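Local coordinates for putative ABC transporter subunit, substrate-binding component (Rhodopseudomonas palustris, PDB 4EVQ), which binds 4-hydroxybenzoate, probably as the solute-binding component of an ABC transporter that takes up lignin-derived aromatic compounds, at residues I36-V44 against F274-I284. Numbering follows the deposited sequence. Where two conformers were deposited one is given.
Sequences ITRGLELYV and FVKSFEAAYKI
R38 and Y282 illustrate how an arginine can lie flat against a tyrosine while its guanidinium end reaches on to a water and the end of I284. The R38 chain, extended from CG to NE, runs over one ring face in the direction opposite to the tyrosine; CD forms a CH-pi contact 3.7 Å from the Y282 ring centroid, 9° off the normal. R38 NE still lies over the face, 3.5 Å from Y282 CD1, and the guanidinium, tilted 16° from the ring plane, reaches the rim, its edge meeting I284 CD1.

The apolar part is a knob into a hole: L42 enters among S277, F278, A281 and Y282. With CG anti to the backbone N (chi1 -165°), L42 brings CD2 to 3.6 Å from F278 CA and CD1 to 3.9 Å from A281 CB.

Two waters supply the polar links, one joining R38 NH1 to Y282 O, the other Y282 OH to E41 OE1, whose carboxylate also salt-bridges K60 through OE2. Cutting Y282 back to an alanine would probably leave the R38 chain without its platform and the E41 water without its phenolic partner.

Helices 30-46 and 269-282 thus meet here by apolar and CH-pi contact, with polar ends linked through water, which implies that the fit of L42 and the R38–Y282 overlap set how they sit together.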
ATOM      1  N   ILE A  36       2.030  -9.603  -1.144  1.00  6.44           N
ATOM      2  CA  ILE A  36       0.579  -9.576  -0.883  1.00  6.99           C
ATOM      3  C   ILE A  36       0.014 -10.980  -0.961  1.00  8.40           C
ATOM      4  O   ILE A  36      -0.805 -11.380  -0.118  1.00  9.46           O
ATOM      5  CB  ILE A  36      -0.125  -8.629  -1.886  1.00  7.65           C
ATOM      6  CG1 ILE A  36       0.292  -7.164  -1.595  1.00  8.02           C
ATOM      7  CG2 ILE A  36      -1.639  -8.792  -1.813  1.00  9.04           C
ATOM      8  CD1 ILE A  36      -0.058  -6.237  -2.721  1.00  8.52           C
ATOM      9  N   THR A  37       0.407 -11.718  -1.994  1.00  8.88           N
ATOM     10  CA  THR A  37      -0.086 -13.079  -2.150  1.00  8.79           C
ATOM     11  C   THR A  37       0.344 -13.974  -0.970  1.00 10.15           C
ATOM     12  O   THR A  37      -0.467 -14.772  -0.432  1.00 10.85           O
ATOM     13  CB  THR A  37       0.419 -13.662  -3.474  1.00 10.80           C
ATOM     14  OG1 THR A  37      -0.038 -12.844  -4.560  1.00 11.04           O
ATOM     15  CG2 THR A  37      -0.103 -15.077  -3.712  1.00 12.15           C
ATOM     16  N   ARG A  38       1.586 -13.787  -0.526  1.00  9.55           N
ATOM     17  CA  ARG A  38       2.083 -14.526   0.639  1.00  9.32           C
ATOM     18  C   ARG A  38       1.302 -14.211   1.898  1.00 10.95           C
ATOM     19  O   ARG A  38       0.930 -15.118   2.662  1.00 10.90           O
ATOM     20  CB  ARG A  38       3.576 -14.267   0.877  1.00  9.98           C
ATOM     21  CG  ARG A  38       4.530 -14.955  -0.116  1.00 10.42           C
ATOM     22  CD  ARG A  38       5.936 -14.465   0.119  1.00 10.96           C
ATOM     23  NE  ARG A  38       6.886 -15.269  -0.618  1.00 12.93           N
ATOM     24  CZ  ARG A  38       8.203 -15.123  -0.546  1.00 14.10           C
ATOM     25  NH1 ARG A  38       8.739 -14.110   0.135  1.00 15.25           N
ATOM     26  NH2 ARG A  38       8.995 -15.996  -1.203  1.00 17.45           N
ATOM     27  N   GLY A  39       1.049 -12.937   2.127  1.00 10.01           N
ATOM     28  CA  GLY A  39       0.244 -12.570   3.284  1.00  9.57           C
ATOM     29  C   GLY A  39      -1.145 -13.212   3.277  1.00 10.80           C
ATOM     30  O   GLY A  39      -1.627 -13.724   4.297  1.00 10.48           O
ATOM     31  N   LEU A  40      -1.792 -13.173   2.127  0.57 11.39           N
ATOM     32  CA  LEU A  40      -3.132 -13.736   2.003  0.57 11.86           C
ATOM     33  C   LEU A  40      -3.118 -15.268   2.142  0.57 13.16           C
ATOM     34  O   LEU A  40      -3.962 -15.859   2.836  0.57 14.00           O
ATOM     35  CB  LEU A  40      -3.710 -13.288   0.671  0.57 12.90           C
ATOM     36  CG  LEU A  40      -5.101 -13.785   0.330  0.57 13.40           C
ATOM     37  CD1 LEU A  40      -6.116 -13.420   1.402  0.57 12.60           C
ATOM     38  CD2 LEU A  40      -5.452 -13.165  -0.994  0.57 14.13           C
ATOM     39  N   GLU A  41      -2.154 -15.927   1.503  1.00 12.30           N
ATOM     40  CA  GLU A  41      -2.065 -17.378   1.599  1.00 14.43           C
ATOM     41  C   GLU A  41      -1.707 -17.820   3.013  1.00 13.94           C
ATOM     42  O   GLU A  41      -2.188 -18.839   3.499  1.00 15.28           O
ATOM     43  CB  GLU A  41      -1.036 -17.915   0.599  1.00 15.17           C
ATOM     44  CG  GLU A  41      -1.545 -17.758  -0.831  1.00 19.11           C
ATOM     45  CD  GLU A  41      -0.555 -18.210  -1.906  1.00 22.98           C
ATOM     46  OE1 GLU A  41       0.669 -18.081  -1.729  1.00 25.93           O
ATOM     47  OE2 GLU A  41      -1.041 -18.663  -2.966  1.00 25.00           O
ATOM     48  N   LEU A  42      -0.811 -17.086   3.662  1.00 13.34           N
ATOM     49  CA  LEU A  42      -0.455 -17.426   5.035  1.00 12.08           C
ATOM     50  C   LEU A  42      -1.668 -17.303   5.938  1.00 12.84           C
ATOM     51  O   LEU A  42      -1.886 -18.131   6.846  1.00 13.81           O
ATOM     52  CB  LEU A  42       0.703 -16.519   5.529  1.00 13.20           C
ATOM     53  CG  LEU A  42       1.406 -16.999   6.800  1.00 13.49           C
ATOM     54  CD1 LEU A  42       2.220 -18.291   6.542  1.00 14.51           C
ATOM     55  CD2 LEU A  42       2.273 -15.854   7.387  1.00 14.45           C
ATOM     56  N   TYR A  43      -2.447 -16.261   5.744  1.00 12.73           N
ATOM     57  CA  TYR A  43      -3.668 -16.146   6.569  1.00 14.64           C
ATOM     58  C   TYR A  43      -4.593 -17.314   6.344  1.00 15.87           C
ATOM     59  O   TYR A  43      -5.113 -17.880   7.304  1.00 16.59           O
ATOM     60  CB  TYR A  43      -4.429 -14.848   6.299  1.00 13.08           C
ATOM     61  CG  TYR A  43      -5.624 -14.773   7.191  1.00 13.12           C
ATOM     62  CD1 TYR A  43      -5.474 -14.559   8.538  1.00 14.29           C
ATOM     63  CD2 TYR A  43      -6.889 -15.031   6.698  1.00 15.07           C
ATOM     64  CE1 TYR A  43      -6.563 -14.575   9.394  1.00 15.80           C
ATOM     65  CE2 TYR A  43      -7.992 -15.049   7.544  1.00 17.06           C
ATOM     66  CZ  TYR A  43      -7.825 -14.803   8.886  1.00 16.95           C
ATOM     67  OH  TYR A  43      -8.897 -14.792   9.742  1.00 19.70           O
ATOM     68  N   VAL A  44      -4.832 -17.657   5.086  1.00 15.32           N
ATOM     69  CA  VAL A  44      -5.716 -18.806   4.814  1.00 16.35           C
ATOM     70  C   VAL A  44      -5.148 -20.056   5.485  1.00 18.19           C
ATOM     71  O   VAL A  44      -5.902 -20.824   6.074  1.00 18.09           O
ATOM     72  CB  VAL A  44      -5.898 -19.011   3.311  1.00 17.05           C
ATOM     73  CG1 VAL A  44      -6.552 -20.351   3.004  1.00 17.74           C
ATOM     74  CG2 VAL A  44      -6.726 -17.833   2.701  1.00 16.42           C
ATOM     75  N   PHE A 274       2.318 -13.047  13.588  1.00 14.00           N
ATOM     76  CA  PHE A 274       2.425 -12.953  12.143  1.00 12.57           C
ATOM     77  C   PHE A 274       3.880 -12.951  11.669  1.00 12.97           C
ATOM     78  O   PHE A 274       4.227 -13.651  10.736  1.00 12.35           O
ATOM     79  CB  PHE A 274       1.719 -11.649  11.722  1.00 12.06           C
ATOM     80  CG  PHE A 274       1.904 -11.285  10.271  1.00 10.70           C
ATOM     81  CD1 PHE A 274       1.341 -12.027   9.269  1.00 11.98           C
ATOM     82  CD2 PHE A 274       2.592 -10.133   9.940  1.00 11.56           C
ATOM     83  CE1 PHE A 274       1.521 -11.679   7.942  1.00 12.97           C
ATOM     84  CE2 PHE A 274       2.758  -9.753   8.632  1.00 12.64           C
ATOM     85  CZ  PHE A 274       2.214 -10.521   7.635  1.00 12.85           C
ATOM     86  N   VAL A 275       4.709 -12.138  12.306  1.00 12.75           N
ATOM     87  CA  VAL A 275       6.115 -12.077  11.915  1.00 12.29           C
ATOM     88  C   VAL A 275       6.716 -13.454  12.094  1.00 12.73           C
ATOM     89  O   VAL A 275       7.423 -13.937  11.211  1.00 12.19           O
ATOM     90  CB  VAL A 275       6.882 -11.034  12.718  1.00 12.08           C
ATOM     91  CG1 VAL A 275       8.401 -11.174  12.541  1.00 14.29           C
ATOM     92  CG2 VAL A 275       6.427  -9.642  12.296  1.00 11.95           C
ATOM     93  N   LYS A 276       6.427 -14.114  13.220  1.00 13.21           N
ATOM     94  CA  LYS A 276       6.993 -15.460  13.464  1.00 14.72           C
ATOM     95  C   LYS A 276       6.568 -16.455  12.385  1.00 14.62           C
ATOM     96  O   LYS A 276       7.393 -17.203  11.841  1.00 15.73           O
ATOM     97  CB  LYS A 276       6.595 -15.957  14.861  1.00 16.27           C
ATOM     98  CG  LYS A 276       7.164 -17.344  15.222  1.00 21.00           C
ATOM     99  CD  LYS A 276       6.929 -17.669  16.694  1.00 24.09           C
ATOM    100  CE  LYS A 276       7.293 -19.123  17.020  1.00 27.80           C
ATOM    101  NZ  LYS A 276       6.817 -19.510  18.375  1.00 31.15           N
ATOM    102  N   SER A 277       5.275 -16.456  12.073  0.55 14.28           N
ATOM    103  CA  SER A 277       4.716 -17.373  11.069  0.55 14.24           C
ATOM    104  C   SER A 277       5.234 -17.088   9.668  0.55 14.23           C
ATOM    105  O   SER A 277       5.480 -18.000   8.880  0.55 14.19           O
ATOM    106  CB  SER A 277       3.180 -17.269  11.060  0.55 16.31           C
ATOM    107  OG  SER A 277       2.617 -17.878  12.205  0.55 17.58           O
ATOM    108  N   PHE A 278       5.339 -15.807   9.330  1.00 12.48           N
ATOM    109  CA  PHE A 278       5.801 -15.408   8.009  1.00 11.98           C
ATOM    110  C   PHE A 278       7.287 -15.762   7.822  1.00 12.87           C
ATOM    111  O   PHE A 278       7.682 -16.277   6.777  1.00 13.42           O
ATOM    112  CB  PHE A 278       5.521 -13.927   7.797  1.00 11.08           C
ATOM    113  CG  PHE A 278       5.680 -13.469   6.374  1.00 10.27           C
ATOM    114  CD1 PHE A 278       6.919 -13.218   5.839  1.00  9.94           C
ATOM    115  CD2 PHE A 278       4.565 -13.312   5.555  1.00 10.71           C
ATOM    116  CE1 PHE A 278       7.055 -12.786   4.540  1.00 11.42           C
ATOM    117  CE2 PHE A 278       4.671 -12.880   4.281  1.00 10.85           C
ATOM    118  CZ  PHE A 278       5.909 -12.633   3.742  1.00 11.10           C
ATOM    119  N   GLU A 279       8.102 -15.483   8.833  1.00 14.23           N
ATOM    120  CA  GLU A 279       9.530 -15.801   8.753  1.00 15.75           C
ATOM    121  C   GLU A 279       9.729 -17.308   8.668  1.00 15.44           C
ATOM    122  O   GLU A 279      10.613 -17.775   7.950  1.00 18.27           O
ATOM    123  CB  GLU A 279      10.269 -15.189   9.931  1.00 17.37           C
ATOM    124  CG  GLU A 279      10.382 -13.693   9.741  1.00 18.80           C
ATOM    125  CD  GLU A 279      11.059 -12.895  10.853  1.00 21.26           C
ATOM    126  OE1 GLU A 279      11.408 -13.469  11.883  1.00 23.02           O
ATOM    127  OE2 GLU A 279      11.202 -11.651  10.683  1.00 23.08           O
ATOM    128  N   ALA A 280       8.947 -18.079   9.420  1.00 16.56           N
ATOM    129  CA  ALA A 280       9.070 -19.529   9.337  1.00 17.75           C
ATOM    130  C   ALA A 280       8.742 -20.053   7.924  1.00 18.40           C
ATOM    131  O   ALA A 280       9.395 -20.986   7.429  1.00 21.50           O
ATOM    132  CB  ALA A 280       8.204 -20.218  10.401  1.00 18.79           C
ATOM    133  N   ALA A 281       7.755 -19.450   7.269  1.00 16.93           N
ATOM    134  CA  ALA A 281       7.325 -19.920   5.963  1.00 17.64           C
ATOM    135  C   ALA A 281       8.225 -19.421   4.828  1.00 17.88           C
ATOM    136  O   ALA A 281       8.501 -20.168   3.864  1.00 18.67           O
ATOM    137  CB  ALA A 281       5.869 -19.504   5.702  1.00 18.40           C
ATOM    138  N   TYR A 282       8.684 -18.176   4.938  1.00 17.07           N
ATOM    139  CA  TYR A 282       9.306 -17.499   3.810  1.00 16.57           C
ATOM    140  C   TYR A 282      10.741 -17.018   4.051  1.00 18.10           C
ATOM    141  O   TYR A 282      11.378 -16.558   3.107  1.00 20.99           O
ATOM    142  CB  TYR A 282       8.417 -16.311   3.336  1.00 15.39           C
ATOM    143  CG  TYR A 282       7.013 -16.733   2.985  1.00 15.65           C
ATOM    144  CD1 TYR A 282       6.762 -17.610   1.935  1.00 16.59           C
ATOM    145  CD2 TYR A 282       5.934 -16.267   3.700  1.00 16.14           C
ATOM    146  CE1 TYR A 282       5.476 -18.009   1.636  1.00 17.77           C
ATOM    147  CE2 TYR A 282       4.653 -16.637   3.389  1.00 17.36           C
ATOM    148  CZ  TYR A 282       4.420 -17.501   2.367  1.00 18.05           C
ATOM    149  OH  TYR A 282       3.104 -17.870   2.102  1.00 21.05           O
ATOM    150  N   LYS A 283      11.221 -17.085   5.294  1.00 18.38           N
ATOM    151  CA  LYS A 283      12.638 -16.797   5.647  1.00 20.27           C
ATOM    152  C   LYS A 283      13.094 -15.336   5.462  1.00 19.67           C
ATOM    153  O   LYS A 283      14.305 -15.037   5.419  1.00 20.74           O
ATOM    154  CB  LYS A 283      13.603 -17.737   4.890  1.00 24.40           C
ATOM    155  CG  LYS A 283      13.177 -19.228   4.931  1.00 28.44           C
ATOM    156  CD  LYS A 283      12.857 -19.685   6.347  1.00 31.30           C
ATOM    157  CE  LYS A 283      12.691 -21.198   6.434  1.00 34.20           C
ATOM    158  NZ  LYS A 283      11.820 -21.708   5.334  1.00 35.69           N
ATOM    159  N   ILE A 284      12.132 -14.435   5.329  1.00 16.19           N
ATOM    160  CA  ILE A 284      12.366 -13.019   5.374  1.00 16.08           C
ATOM    161  C   ILE A 284      11.243 -12.401   6.197  1.00 13.89           C
ATOM    162  O   ILE A 284      10.156 -12.958   6.327  1.00 14.17           O
ATOM    163  CB  ILE A 284      12.408 -12.334   3.977  1.00 16.15           C
ATOM    164  CG1 ILE A 284      11.062 -12.476   3.251  1.00 16.38           C
ATOM    165  CG2 ILE A 284      13.556 -12.908   3.089  1.00 16.80           C
ATOM    166  CD1 ILE A 284      11.020 -11.695   1.908  1.00 16.55           C
TER
HETATM  167  O   HOH W   1      11.453 -15.208   0.516  1.00 33.04           O
HETATM  168  O   HOH W   2       2.806 -19.034  -0.324  1.00 31.92           O